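Local coordinates for protein phosphoribosylaminoimidazole carboxylase (Bombyx mori, PDB 4JA0) that probably catalyses two steps of de novo purine synthesis, carboxylating aminoimidazole ribonucleotide and coupling the product to aspartate, with both enzyme activities in one chain, at residues E95-E100 / F197-E202; E69-A74 / F176-K181; K39-A44 / S85-L90; W101-L106 / K170-I175. One frame throughout, in Å; residues are numbered along the deposited sequence.

Contact 1 (E95-E100 / F197-E202)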
loop_
_atom_site.group_PDB
_atom_site.type_symbol
_atom_site.label_atom_id
_atom_site.label_comp_id
_atom_site.label_asym_id
_atom_site.label_seq_id
_atom_site.Cartn_x
_atom_site.Cartn_y
_atom_site.Cartn_z
ATOM N N GLU A 95 23.703 -52.058 12.657
ATOM C CA GLU A 95 23.077 -53.243 12.047
ATOM C C GLU A 95 22.637 -52.995 10.615
ATOM O O GLU A 95 21.814 -52.123 10.340
ATOM C CB GLU A 95 21.882 -53.751 12.870
ATOM C CG GLU A 95 22.226 -54.171 14.293
ATOM C CD GLU A 95 21.071 -54.852 15.013
ATOM O OE1 GLU A 95 19.941 -54.860 14.474
ATOM O OE2 GLU A 95 21.293 -55.365 16.132
ATOM N N MET A 96 23.147 -53.811 9.709
ATOM C CA MET A 96 22.941 -53.566 8.296
ATOM C C MET A 96 21.529 -53.907 7.818
ATOM O O MET A 96 20.924 -54.892 8.262
ATOM C CB MET A 96 23.963 -54.354 7.474
ATOM C CG MET A 96 25.389 -54.066 7.846
ATOM S SD MET A 96 25.860 -52.359 7.487
ATOM C CE MET A 96 25.842 -52.336 5.692
ATOM N N ILE A 97 21.010 -53.060 6.933
ATOM C CA ILE A 97 19.795 -53.373 6.211
ATOM C C ILE A 97 20.247 -54.225 5.034
ATOM O O ILE A 97 21.094 -53.805 4.251
ATOM C CB ILE A 97 19.074 -52.110 5.636
ATOM C CG1 ILE A 97 19.131 -50.912 6.595
ATOM C CG2 ILE A 97 17.641 -52.437 5.236
ATOM C CD1 ILE A 97 18.628 -51.195 7.949
ATOM N N PRO A 98 19.683 -55.428 4.903
ATOM C CA PRO A 98 20.077 -56.358 3.840
ATOM C C PRO A 98 19.522 -55.971 2.467
ATOM O O PRO A 98 18.921 -56.809 1.793
ATOM C CB PRO A 98 19.454 -57.678 4.297
ATOM C CG PRO A 98 18.266 -57.279 5.088
ATOM C CD PRO A 98 18.635 -55.989 5.775
ATOM N N ILE A 99 19.702 -54.718 2.074
ATOM C CA ILE A 99 19.320 -54.258 0.748
ATOM C C ILE A 99 20.531 -53.654 0.069
ATOM O O ILE A 99 21.268 -52.874 0.676
ATOM C CB ILE A 99 18.248 -53.162 0.794
ATOM C CG1 ILE A 99 17.057 -53.620 1.635
ATOM C CG2 ILE A 99 17.830 -52.749 -0.622
ATOM C CD1 ILE A 99 16.296 -54.782 1.019
ATOM N N GLU A 100 20.754 -54.024 -1.184
ATOM C CA GLU A 100 21.683 -53.278 -2.014
ATOM C C GLU A 100 20.930 -52.156 -2.742
ATOM O O GLU A 100 19.990 -52.408 -3.493
ATOM C CB GLU A 100 22.389 -54.203 -3.000
ATOM C CG GLU A 100 23.375 -55.146 -2.339
ATOM C CD GLU A 100 23.981 -56.133 -3.312
ATOM O OE1 GLU A 100 23.628 -56.062 -4.511
ATOM O OE2 GLU A 100 24.809 -56.968 -2.874
ATOM N N PHE A 197 23.197 -49.636 3.535
ATOM C CA PHE A 197 22.964 -48.837 4.744
ATOM C C PHE A 197 22.877 -49.711 5.996
ATOM O O PHE A 197 22.615 -50.917 5.916
ATOM C CB PHE A 197 21.657 -48.045 4.640
ATOM C CG PHE A 197 21.674 -46.918 3.631
ATOM C CD1 PHE A 197 21.121 -47.092 2.360
ATOM C CD2 PHE A 197 22.184 -45.668 3.973
ATOM C CE1 PHE A 197 21.117 -46.046 1.444
ATOM C CE2 PHE A 197 22.177 -44.634 3.068
ATOM C CZ PHE A 197 21.645 -44.813 1.807
ATOM N N GLY A 198 23.090 -49.092 7.153
ATOM C CA GLY A 198 22.929 -49.771 8.429
ATOM C C GLY A 198 22.279 -48.810 9.408
ATOM O O GLY A 198 22.194 -47.617 9.122
ATOM N N VAL A 199 21.825 -49.313 10.553
ATOM C CA VAL A 199 21.210 -48.466 11.582
ATOM C C VAL A 199 22.121 -48.468 12.809
ATOM O O VAL A 199 22.468 -49.541 13.335
ATOM C CB VAL A 199 19.778 -48.951 11.962
ATOM C CG1 VAL A 199 19.170 -48.054 13.024
ATOM C CG2 VAL A 199 18.889 -49.016 10.733
ATOM N N ASP A 200 22.521 -47.275 13.254
ATOM C CA ASP A 200 23.464 -47.156 14.371
ATOM C C ASP A 200 22.766 -47.405 15.689
ATOM O O ASP A 200 21.560 -47.660 15.706
ATOM C CB ASP A 200 24.230 -45.815 14.361
ATOM C CG ASP A 200 23.366 -44.601 14.754
ATOM O OD1 ASP A 200 22.177 -44.745 15.136
ATOM O OD2 ASP A 200 23.898 -43.469 14.675
ATOM N N THR A 201 23.527 -47.344 16.779
ATOM C CA THR A 201 22.992 -47.597 18.107
ATOM C C THR A 201 21.837 -46.660 18.442
ATOM O O THR A 201 20.862 -47.067 19.078
ATOM C CB THR A 201 24.079 -47.461 19.177
ATOM N N GLU A 202 21.941 -45.409 18.004
ATOM C CA GLU A 202 20.947 -44.397 18.351
ATOM C C GLU A 202 19.730 -44.373 17.417
ATOM O O GLU A 202 18.902 -43.458 17.487
ATOM C CB GLU A 202 21.602 -43.018 18.425
HETATM O O HOH W 1 21.051 -51.261 2.925
#
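E95 and V199 face each other as an antiparallel hydrogen-bonded pair, their backbones joined both ways: E95 N to V199 O at 2.9 Å and V199 N to E95 O at 2.8 Å. One step on, M96 and G198 make a non-hydrogen-bonded pair with CA atoms 3.8 Å apart, and I97 N then donates to F197 O over 2.9 Å. M96 doubles back at chi2 and chi3 (-65° and -68°), which lays its CE 3.5 Å from that same F197 O, with SD over the G198 backbone. On the other face I97 CD1 meets V199 CG2 at 3.5 Å, the two branched side chains crossing at a slant.

Beyond I97 the pairing is interrupted: P98 is the centre of an inverse gamma turn, and a water accepts the N-H of F197 and lies close to I97 O and I99 O. Around these pairs, Y155 of strand 154-155 lies against E95, I97, P98 and V199. N156 ND2 reaches V199 O, and the ring of F197 stacks edge-to-face with W101 and leans on M168, A171 and T172 of helix 162-183. The arrangement is an interrupted strand pairing in the larger antiparallel sheet of the SAICAR synthetase fold, where strands 94-96 and 100-104 both pair with strand 188-200.

Contact 2 (E69-A74 / F176-K181); sequences EILKSA and FEILEK
I178 sets its CG2 branch opposite the backbone N and carries CG1 on the other arm (chi1 -70°), with chi2 extended, and so offers two methyl groups to L71. L71 holds CG beside its own backbone N (chi1 -72°), which swings CD2 in to meet them. This is an apolar helix-helix crossing inside the SAICAR synthetase fold: helix 57-74 passes helix 162-183 with local axes 10.8 Å apart and 116° between their N-to-C directions, so the two touch over a short patch instead of running side by side.

L71 CD2 is the middle of the patch. It lies 3.9 Å from I178 CG2 and 4.0 Å from I178 CD1, reaching across both arms of the isoleucine at a slant, while L179 CD2 is a looser neighbour. I70, on the same helix as L71, brings its CG2 to 4.3 Å from I178 CG2. No hydrogen bond joins the two segments, and every residue that touches here is buried, so the contact is purely hydrophobic.

The polar residues of helix 162-183 find their partners away from this patch. E177 pairs with R403 in a salt bridge, and K181 makes a cation-pi contact with W399 and a hydrogen bond to Y346 of a second subunit. Helix 396-420 closes one flank, with Y396 against I70. One turn on from I70, the single methyl of A74 completes the patch, its CB resting 3.8 Å from I178 CD1.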
loop_
_atom_site.group_PDB
_atom_site.type_symbol
_atom_site.label_atom_id
_atom_site.label_comp_id
_atom_site.label_asym_id
_atom_site.label_seq_id
_atom_site.Cartn_x
_atom_site.Cartn_y
_atom_site.Cartn_z
ATOM N N GLU A 69 35.484 -39.887 2.525
ATOM C CA GLU A 69 35.951 -38.558 2.898
ATOM C C GLU A 69 35.230 -37.513 2.057
ATOM O O GLU A 69 34.828 -36.451 2.568
ATOM C CB GLU A 69 37.467 -38.424 2.709
ATOM N N ILE A 70 35.020 -37.819 0.786
ATOM C CA ILE A 70 34.316 -36.882 -0.062
ATOM C C ILE A 70 32.872 -36.753 0.410
ATOM O O ILE A 70 32.323 -35.636 0.464
ATOM C CB ILE A 70 34.327 -37.338 -1.523
ATOM C CG1 ILE A 70 35.770 -37.400 -2.048
ATOM C CG2 ILE A 70 33.407 -36.468 -2.380
ATOM C CD1 ILE A 70 35.870 -37.865 -3.485
ATOM N N LEU A 71 32.276 -37.873 0.823
ATOM C CA LEU A 71 30.859 -37.851 1.186
ATOM C C LEU A 71 30.611 -37.244 2.554
ATOM O O LEU A 71 29.553 -36.650 2.785
ATOM C CB LEU A 71 30.252 -39.259 1.103
ATOM C CG LEU A 71 30.080 -39.749 -0.337
ATOM C CD1 LEU A 71 29.606 -41.208 -0.379
ATOM C CD2 LEU A 71 29.106 -38.831 -1.077
ATOM N N LYS A 72 31.578 -37.394 3.452
ATOM C CA LYS A 72 31.477 -36.801 4.772
ATOM C C LYS A 72 31.537 -35.286 4.630
ATOM O O LYS A 72 30.808 -34.541 5.295
ATOM C CB LYS A 72 32.631 -37.271 5.654
ATOM C CG LYS A 72 32.444 -38.641 6.261
ATOM C CD LYS A 72 32.851 -38.656 7.729
ATOM C CE LYS A 72 34.150 -39.412 7.955
ATOM N NZ LYS A 72 34.527 -39.389 9.405
ATOM N N SER A 73 32.372 -34.847 3.698
ATOM C CA SER A 73 32.608 -33.435 3.502
ATOM C C SER A 73 31.385 -32.771 2.860
ATOM O O SER A 73 31.191 -31.558 2.974
ATOM C CB SER A 73 33.878 -33.245 2.654
ATOM O OG SER A 73 34.554 -32.028 2.948
ATOM N N ALA A 74 30.543 -33.564 2.204
ATOM C CA ALA A 74 29.292 -33.042 1.653
ATOM C C ALA A 74 28.238 -32.953 2.738
ATOM O O ALA A 74 27.300 -32.172 2.638
ATOM C CB ALA A 74 28.803 -33.910 0.502
ATOM N N PHE A 176 25.115 -40.874 -5.513
ATOM C CA PHE A 176 25.424 -41.055 -6.909
ATOM C C PHE A 176 25.669 -39.692 -7.588
ATOM O O PHE A 176 26.648 -39.519 -8.312
ATOM C CB PHE A 176 24.289 -41.770 -7.621
ATOM C CG PHE A 176 24.538 -41.943 -9.081
ATOM C CD1 PHE A 176 25.194 -43.061 -9.552
ATOM C CD2 PHE A 176 24.204 -40.931 -9.982
ATOM C CE1 PHE A 176 25.450 -43.191 -10.904
ATOM C CE2 PHE A 176 24.467 -41.050 -11.326
ATOM C CZ PHE A 176 25.083 -42.176 -11.793
ATOM N N GLU A 177 24.801 -38.721 -7.343
ATOM C CA GLU A 177 24.924 -37.436 -8.014
ATOM C C GLU A 177 26.223 -36.702 -7.641
ATOM O O GLU A 177 26.906 -36.134 -8.508
ATOM C CB GLU A 177 23.710 -36.580 -7.687
ATOM C CG GLU A 177 22.440 -36.977 -8.445
ATOM C CD GLU A 177 21.200 -36.277 -7.895
ATOM O OE1 GLU A 177 21.257 -35.819 -6.726
ATOM O OE2 GLU A 177 20.181 -36.171 -8.623
ATOM N N ILE A 178 26.587 -36.772 -6.364
ATOM C CA ILE A 178 27.821 -36.180 -5.863
ATOM C C ILE A 178 29.059 -36.785 -6.500
ATOM O O ILE A 178 29.911 -36.069 -7.009
ATOM C CB ILE A 178 27.932 -36.378 -4.340
ATOM C CG1 ILE A 178 26.897 -35.516 -3.631
ATOM C CG2 ILE A 178 29.355 -36.072 -3.848
ATOM C CD1 ILE A 178 26.816 -35.779 -2.174
ATOM N N LEU A 179 29.125 -38.110 -6.483
ATOM C CA LEU A 179 30.246 -38.845 -7.050
ATOM C C LEU A 179 30.274 -38.711 -8.565
ATOM O O LEU A 179 31.352 -38.694 -9.174
ATOM C CB LEU A 179 30.171 -40.317 -6.651
ATOM C CG LEU A 179 30.249 -40.536 -5.143
ATOM C CD1 LEU A 179 30.046 -41.992 -4.848
ATOM C CD2 LEU A 179 31.588 -40.068 -4.610
ATOM N N GLU A 180 29.089 -38.608 -9.164
ATOM C CA GLU A 180 28.966 -38.428 -10.599
ATOM C C GLU A 180 29.670 -37.136 -10.944
ATOM O O GLU A 180 30.417 -37.050 -11.931
ATOM C CB GLU A 180 27.489 -38.371 -11.023
ATOM C CG GLU A 180 27.297 -38.281 -12.537
ATOM C CD GLU A 180 25.844 -38.153 -13.021
ATOM O OE1 GLU A 180 25.590 -38.572 -14.180
ATOM O OE2 GLU A 180 24.966 -37.647 -12.278
ATOM N N LYS A 181 29.435 -36.134 -10.097
ATOM C CA LYS A 181 30.008 -34.812 -10.269
ATOM C C LYS A 181 31.533 -34.855 -10.081
ATOM O O LYS A 181 32.288 -34.382 -10.937
ATOM C CB LYS A 181 29.355 -33.873 -9.257
ATOM C CG LYS A 181 29.167 -32.465 -9.759
ATOM C CD LYS A 181 28.316 -32.475 -11.022
ATOM C CE LYS A 181 26.836 -32.546 -10.733
ATOM N NZ LYS A 181 26.072 -32.478 -12.017
#

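Contact 3 (K39-A44 / S85-L90); sequences KDRITA and SETAFL
Strand 36-43 pairs antiparallel with strand 88-91 in the smaller sheet of the SAICAR synthetase fold, and K39 meets T87 and F89 where that pairing runs out into the turn before strand 88-91. K39 N donates to T87 O at 3.0 Å, a nearly straight bond (162° at the hydrogen). The lysine chain then folds at chi3 and chi4 (-85° and 53°), carrying NZ back to within 2.7 Å of the same T87 O; its hydrogen bond to N61 OD1 on helix 57-74 holds the ammonium in place.

Before that end is reached, the lysine chain runs nearly square to the F89 side chain. CE comes up to the ring edge, close to its plane, 3.8 Å from F89 CE2. A lesser touch comes from R41, the centre of an inverse gamma turn, whose NH1 lies 4.2 Å from T87 CG2.

N61 ND2 also bonds to A88 O, so one asparagine ties the lysine and strand 88-91 to helix 57-74. F80 meets the F89 ring edge-to-face. S85 N bonds to A88 O in the turn of the beta hairpin formed by strands 80-83 and 88-91; strand 36-43 adds to that hairpin as a further antiparallel strand, with helix 57-74 packed across.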
loop_
_atom_site.group_PDB
_atom_site.type_symbol
_atom_site.label_atom_id
_atom_site.label_comp_id
_atom_site.label_asym_id
_atom_site.label_seq_id
_atom_site.Cartn_x
_atom_site.Cartn_y
_atom_site.Cartn_z
ATOM N N LYS A 39 39.756 -55.493 4.657
ATOM C CA LYS A 39 39.567 -55.975 3.286
ATOM C C LYS A 39 40.558 -57.075 2.899
ATOM O O LYS A 39 41.745 -56.991 3.208
ATOM C CB LYS A 39 39.598 -54.814 2.289
ATOM C CG LYS A 39 38.199 -54.229 2.016
ATOM C CD LYS A 39 38.272 -52.784 1.559
ATOM C CE LYS A 39 38.346 -51.835 2.748
ATOM N NZ LYS A 39 39.439 -52.160 3.728
ATOM N N ASP A 40 40.061 -58.093 2.198
ATOM C CA ASP A 40 40.863 -59.262 1.835
ATOM C C ASP A 40 41.284 -59.199 0.375
ATOM O O ASP A 40 40.611 -58.566 -0.438
ATOM C CB ASP A 40 40.083 -60.550 2.104
ATOM N N ARG A 41 42.383 -59.870 0.040
ATOM C CA ARG A 41 42.928 -59.784 -1.314
ATOM C C ARG A 41 42.280 -60.771 -2.282
ATOM O O ARG A 41 42.975 -61.529 -2.963
ATOM C CB ARG A 41 44.455 -59.971 -1.329
ATOM C CG ARG A 41 45.292 -58.677 -1.239
ATOM C CD ARG A 41 46.780 -58.956 -0.977
ATOM N NE ARG A 41 47.058 -59.578 0.314
ATOM C CZ ARG A 41 47.400 -58.902 1.408
ATOM N NH1 ARG A 41 47.548 -57.583 1.358
ATOM N NH2 ARG A 41 47.631 -59.545 2.547
ATOM N N ILE A 42 40.949 -60.750 -2.337
ATOM C CA ILE A 42 40.195 -61.620 -3.233
ATOM C C ILE A 42 39.264 -60.793 -4.126
ATOM O O ILE A 42 38.812 -59.715 -3.741
ATOM C CB ILE A 42 39.353 -62.639 -2.444
ATOM N N THR A 43 38.943 -61.325 -5.297
ATOM C CA THR A 43 38.031 -60.658 -6.222
ATOM C C THR A 43 36.947 -61.679 -6.620
ATOM O O THR A 43 37.222 -62.699 -7.266
ATOM C CB THR A 43 38.808 -60.019 -7.451
ATOM O OG1 THR A 43 37.906 -59.467 -8.429
ATOM C CG2 THR A 43 39.752 -61.026 -8.117
ATOM N N ALA A 44 35.711 -61.387 -6.221
ATOM C CA ALA A 44 34.612 -62.339 -6.321
ATOM C C ALA A 44 33.598 -61.857 -7.330
ATOM O O ALA A 44 32.545 -61.332 -6.965
ATOM C CB ALA A 44 33.944 -62.552 -4.955
ATOM N N SER A 85 44.626 -49.037 8.906
ATOM C CA SER A 85 45.864 -49.431 8.258
ATOM C C SER A 85 45.688 -49.365 6.754
ATOM O O SER A 85 44.763 -48.754 6.235
ATOM C CB SER A 85 46.263 -50.856 8.642
ATOM O OG SER A 85 45.232 -51.776 8.341
ATOM N N GLU A 86 46.574 -50.053 6.063
ATOM C CA GLU A 86 46.657 -49.982 4.619
ATOM C C GLU A 86 45.578 -50.843 3.979
ATOM O O GLU A 86 45.247 -50.674 2.800
ATOM C CB GLU A 86 48.073 -50.404 4.196
ATOM C CG GLU A 86 49.171 -49.369 4.580
ATOM C CD GLU A 86 49.264 -49.051 6.088
ATOM O OE1 GLU A 86 48.716 -49.814 6.918
ATOM O OE2 GLU A 86 49.879 -48.020 6.445
ATOM N N THR A 87 45.021 -51.753 4.776
ATOM C CA THR A 87 44.022 -52.687 4.280
ATOM C C THR A 87 42.727 -52.656 5.082
ATOM O O THR A 87 41.733 -53.278 4.696
ATOM C CB THR A 87 44.571 -54.115 4.317
ATOM O OG1 THR A 87 45.215 -54.325 5.584
ATOM C CG2 THR A 87 45.585 -54.322 3.199
ATOM N N ALA A 88 42.728 -51.893 6.172
ATOM C CA ALA A 88 41.580 -51.856 7.077
ATOM C C ALA A 88 41.151 -50.439 7.469
ATOM O O ALA A 88 41.917 -49.487 7.340
ATOM C CB ALA A 88 41.871 -52.697 8.328
ATOM N N PHE A 89 39.912 -50.309 7.932
ATOM C CA PHE A 89 39.435 -49.038 8.466
ATOM C C PHE A 89 38.467 -49.175 9.643
ATOM O O PHE A 89 37.832 -50.217 9.828
ATOM C CB PHE A 89 38.796 -48.171 7.371
ATOM C CG PHE A 89 37.481 -48.694 6.855
ATOM C CD1 PHE A 89 36.301 -48.468 7.555
ATOM C CD2 PHE A 89 37.420 -49.376 5.652
ATOM C CE1 PHE A 89 35.093 -48.939 7.085
ATOM C CE2 PHE A 89 36.220 -49.844 5.172
ATOM C CZ PHE A 89 35.053 -49.623 5.886
ATOM N N LEU A 90 38.335 -48.088 10.398
ATOM C CA LEU A 90 37.436 -48.019 11.534
ATOM C C LEU A 90 36.091 -47.456 11.147
ATOM O O LEU A 90 35.988 -46.401 10.510
ATOM C CB LEU A 90 38.033 -47.157 12.643
ATOM C CG LEU A 90 39.240 -47.880 13.214
ATOM C CD1 LEU A 90 40.130 -46.963 14.039
ATOM C CD2 LEU A 90 38.724 -49.059 14.036
#

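Contact 4 (W101-L106 / K170-I175). With SO4 (sulfate ion), chain J.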
loop_
_atom_site.group_PDB
_atom_site.type_symbol
_atom_site.label_atom_id
_atom_site.label_comp_id
_atom_site.label_asym_id
_atom_site.label_seq_id
_atom_site.Cartn_x
_atom_site.Cartn_y
_atom_site.Cartn_z
ATOM N N TRP A 101 21.346 -50.916 -2.496
ATOM C CA TRP A 101 20.736 -49.752 -3.131
ATOM C C TRP A 101 21.521 -49.339 -4.378
ATOM O O TRP A 101 22.669 -48.908 -4.283
ATOM C CB TRP A 101 20.615 -48.595 -2.134
ATOM C CG TRP A 101 19.852 -48.978 -0.915
ATOM C CD1 TRP A 101 20.316 -49.705 0.147
ATOM C CD2 TRP A 101 18.471 -48.695 -0.639
ATOM N NE1 TRP A 101 19.308 -49.874 1.074
ATOM C CE2 TRP A 101 18.168 -49.263 0.614
ATOM C CE3 TRP A 101 17.475 -48.009 -1.324
ATOM C CZ2 TRP A 101 16.894 -49.169 1.193
ATOM C CZ3 TRP A 101 16.212 -47.918 -0.750
ATOM C CH2 TRP A 101 15.935 -48.490 0.494
ATOM N N VAL A 102 20.907 -49.507 -5.544
ATOM C CA VAL A 102 21.590 -49.338 -6.823
ATOM C C VAL A 102 21.064 -48.116 -7.576
ATOM O O VAL A 102 19.862 -47.864 -7.587
ATOM C CB VAL A 102 21.433 -50.605 -7.717
ATOM C CG1 VAL A 102 22.014 -50.358 -9.084
ATOM C CG2 VAL A 102 22.088 -51.788 -7.083
ATOM N N THR A 103 21.964 -47.324 -8.146
ATOM C CA THR A 103 21.584 -46.149 -8.951
ATOM C C THR A 103 22.219 -46.236 -10.325
ATOM O O THR A 103 23.390 -46.584 -10.431
ATOM C CB THR A 103 22.016 -44.803 -8.296
ATOM O OG1 THR A 103 21.647 -44.798 -6.916
ATOM C CG2 THR A 103 21.305 -43.659 -8.939
ATOM N N ARG A 104 21.456 -45.893 -11.359
ATOM C CA ARG A 104 21.946 -45.889 -12.734
ATOM C C ARG A 104 21.691 -44.567 -13.411
ATOM O O ARG A 104 20.632 -43.982 -13.235
ATOM C CB ARG A 104 21.217 -46.948 -13.552
ATOM C CG ARG A 104 21.097 -48.263 -12.857
ATOM C CD ARG A 104 20.299 -49.220 -13.696
ATOM N NE ARG A 104 19.965 -50.421 -12.938
ATOM C CZ ARG A 104 20.766 -51.474 -12.835
ATOM N NH1 ARG A 104 21.951 -51.483 -13.450
ATOM N NH2 ARG A 104 20.380 -52.518 -12.118
ATOM N N ARG A 105 22.630 -44.121 -14.234
ATOM C CA ARG A 105 22.399 -42.947 -15.066
ATOM C C ARG A 105 22.103 -43.418 -16.486
ATOM O O ARG A 105 21.303 -42.814 -17.194
ATOM C CB ARG A 105 23.623 -42.004 -15.021
ATOM C CG ARG A 105 23.605 -40.860 -16.032
ATOM C CD ARG A 105 22.458 -39.889 -15.790
ATOM N NE ARG A 105 22.729 -38.966 -14.694
ATOM C CZ ARG A 105 21.831 -38.118 -14.199
ATOM N NH1 ARG A 105 20.605 -38.092 -14.702
ATOM N NH2 ARG A 105 22.151 -37.305 -13.194
ATOM N N LEU A 106 22.716 -44.536 -16.864
ATOM C CA LEU A 106 22.581 -45.109 -18.194
ATOM C C LEU A 106 22.037 -46.503 -18.067
ATOM O O LEU A 106 22.148 -47.114 -17.006
ATOM C CB LEU A 106 23.953 -45.236 -18.849
ATOM C CG LEU A 106 24.703 -44.014 -19.333
ATOM C CD1 LEU A 106 25.999 -44.451 -19.903
ATOM C CD2 LEU A 106 23.886 -43.360 -20.418
ATOM N N LYS A 170 16.309 -41.376 -1.496
ATOM C CA LYS A 170 16.796 -40.032 -1.739
ATOM C C LYS A 170 18.298 -39.943 -1.498
ATOM O O LYS A 170 19.018 -39.308 -2.276
ATOM C CB LYS A 170 16.026 -39.012 -0.898
ATOM C CG LYS A 170 14.571 -38.765 -1.363
ATOM C CD LYS A 170 13.964 -37.621 -0.603
ATOM C CE LYS A 170 13.633 -38.051 0.796
ATOM N NZ LYS A 170 13.320 -36.918 1.716
ATOM N N ALA A 171 18.781 -40.624 -0.465
ATOM C CA ALA A 171 20.205 -40.596 -0.154
ATOM C C ALA A 171 21.044 -41.285 -1.216
ATOM O O ALA A 171 22.104 -40.794 -1.592
ATOM C CB ALA A 171 20.470 -41.240 1.200
ATOM N N THR A 172 20.553 -42.409 -1.714
ATOM C CA THR A 172 21.280 -43.174 -2.715
ATOM C C THR A 172 21.422 -42.351 -3.992
ATOM O O THR A 172 22.510 -42.261 -4.560
ATOM C CB THR A 172 20.579 -44.534 -3.013
ATOM O OG1 THR A 172 20.408 -45.271 -1.795
ATOM C CG2 THR A 172 21.377 -45.380 -4.005
ATOM N N ILE A 173 20.337 -41.736 -4.437
ATOM C CA ILE A 173 20.410 -40.909 -5.629
ATOM C C ILE A 173 21.391 -39.769 -5.418
ATOM O O ILE A 173 22.181 -39.454 -6.309
ATOM C CB ILE A 173 19.047 -40.332 -6.003
ATOM C CG1 ILE A 173 18.066 -41.470 -6.269
ATOM C CG2 ILE A 173 19.167 -39.432 -7.209
ATOM C CD1 ILE A 173 16.641 -41.010 -6.482
ATOM N N LEU A 174 21.366 -39.180 -4.225
ATOM C CA LEU A 174 22.227 -38.037 -3.894
ATOM C C LEU A 174 23.718 -38.366 -3.925
ATOM O O LEU A 174 24.509 -37.621 -4.491
ATOM C CB LEU A 174 21.839 -37.496 -2.516
ATOM C CG LEU A 174 22.533 -36.237 -2.023
ATOM C CD1 LEU A 174 22.570 -35.244 -3.147
ATOM C CD2 LEU A 174 21.757 -35.661 -0.868
ATOM N N ILE A 175 24.077 -39.508 -3.345
ATOM C CA ILE A 175 25.458 -39.983 -3.298
ATOM C C ILE A 175 25.974 -40.269 -4.698
ATOM O O ILE A 175 27.117 -39.950 -5.030
ATOM C CB ILE A 175 25.563 -41.248 -2.432
ATOM C CG1 ILE A 175 25.436 -40.868 -0.963
ATOM C CG2 ILE A 175 26.859 -42.017 -2.699
ATOM C CD1 ILE A 175 25.105 -42.047 -0.085
HETATM S S SO4 J . 23.868 -54.833 -12.822
HETATM O O1 SO4 J . 24.774 -55.929 -13.156
HETATM O O2 SO4 J . 23.233 -54.426 -14.068
HETATM O O3 SO4 J . 22.863 -55.287 -11.857
HETATM O O4 SO4 J . 24.594 -53.690 -12.257
#
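T172 OG1 is bonded to M168 O, one turn back in its own helix, and the same oxygen sits 3.3 Å from W101 CB. This is a helix packed on a sheet: helix 162-183 lies over strand 100-104 of the larger antiparallel sheet, the local axes 8.3 Å apart and 47° askew, and T172 and T103 point toward each other's segment.

The threonine side chains lie alongside one another, pointing opposite ways. T172 has its CG2 opposite the backbone N (chi1 -55° for OG1), so the methyl is what faces T103 OG1, while OG1 is left near its helix carbonyl and the start of the indole. The W101 side chain stands roughly perpendicular to that of T172 and runs off along the helix to M168. At 3.8 Å, T172 CG2 also lies near W101 O. I173 comes near T103 through its backbone N, 4.2 Å from T103 OG1, and F176 of the same helix covers T103 and R105. No hydrogen bond crosses between the two segments; they meet by van der Waals contact.

R104 belongs to the other side of the strand. E130 OE1 takes its NE in a salt bridge, and V102 CG1 stands 4.0 Å above the guanidinium plane, over the centre. A sulfate, probably from the crystallisation liquor, lies at the guanidinium edge and is also bonded to S110 N; R104 NH1 donates to its O2 at 3.3 Å, with 151° at the hydrogen.

Overall arrangement
All four contacts fall within the SAICAR synthetase part of the chain. Helix 162-183 serves both contact 2 and contact 4, whose centres are 12 Å apart; E180 OE1 and R105 NE close a 2.9 Å salt bridge between them, and L71 CD1 meets I175 CG2 at 3.7 Å. Contact 1 joins contact 4 through F197, where CE1 lies 3.4 Å from T172 OG1; strands 188-200 and 100-104 are neighbours in one sheet. Contact 3 stands apart in the smaller sheet, about 22 Å from contact 2 and about 25 Å from contact 4 between centres, yet helix 57-74 carries N61 to contact 3 and L71 to contact 2.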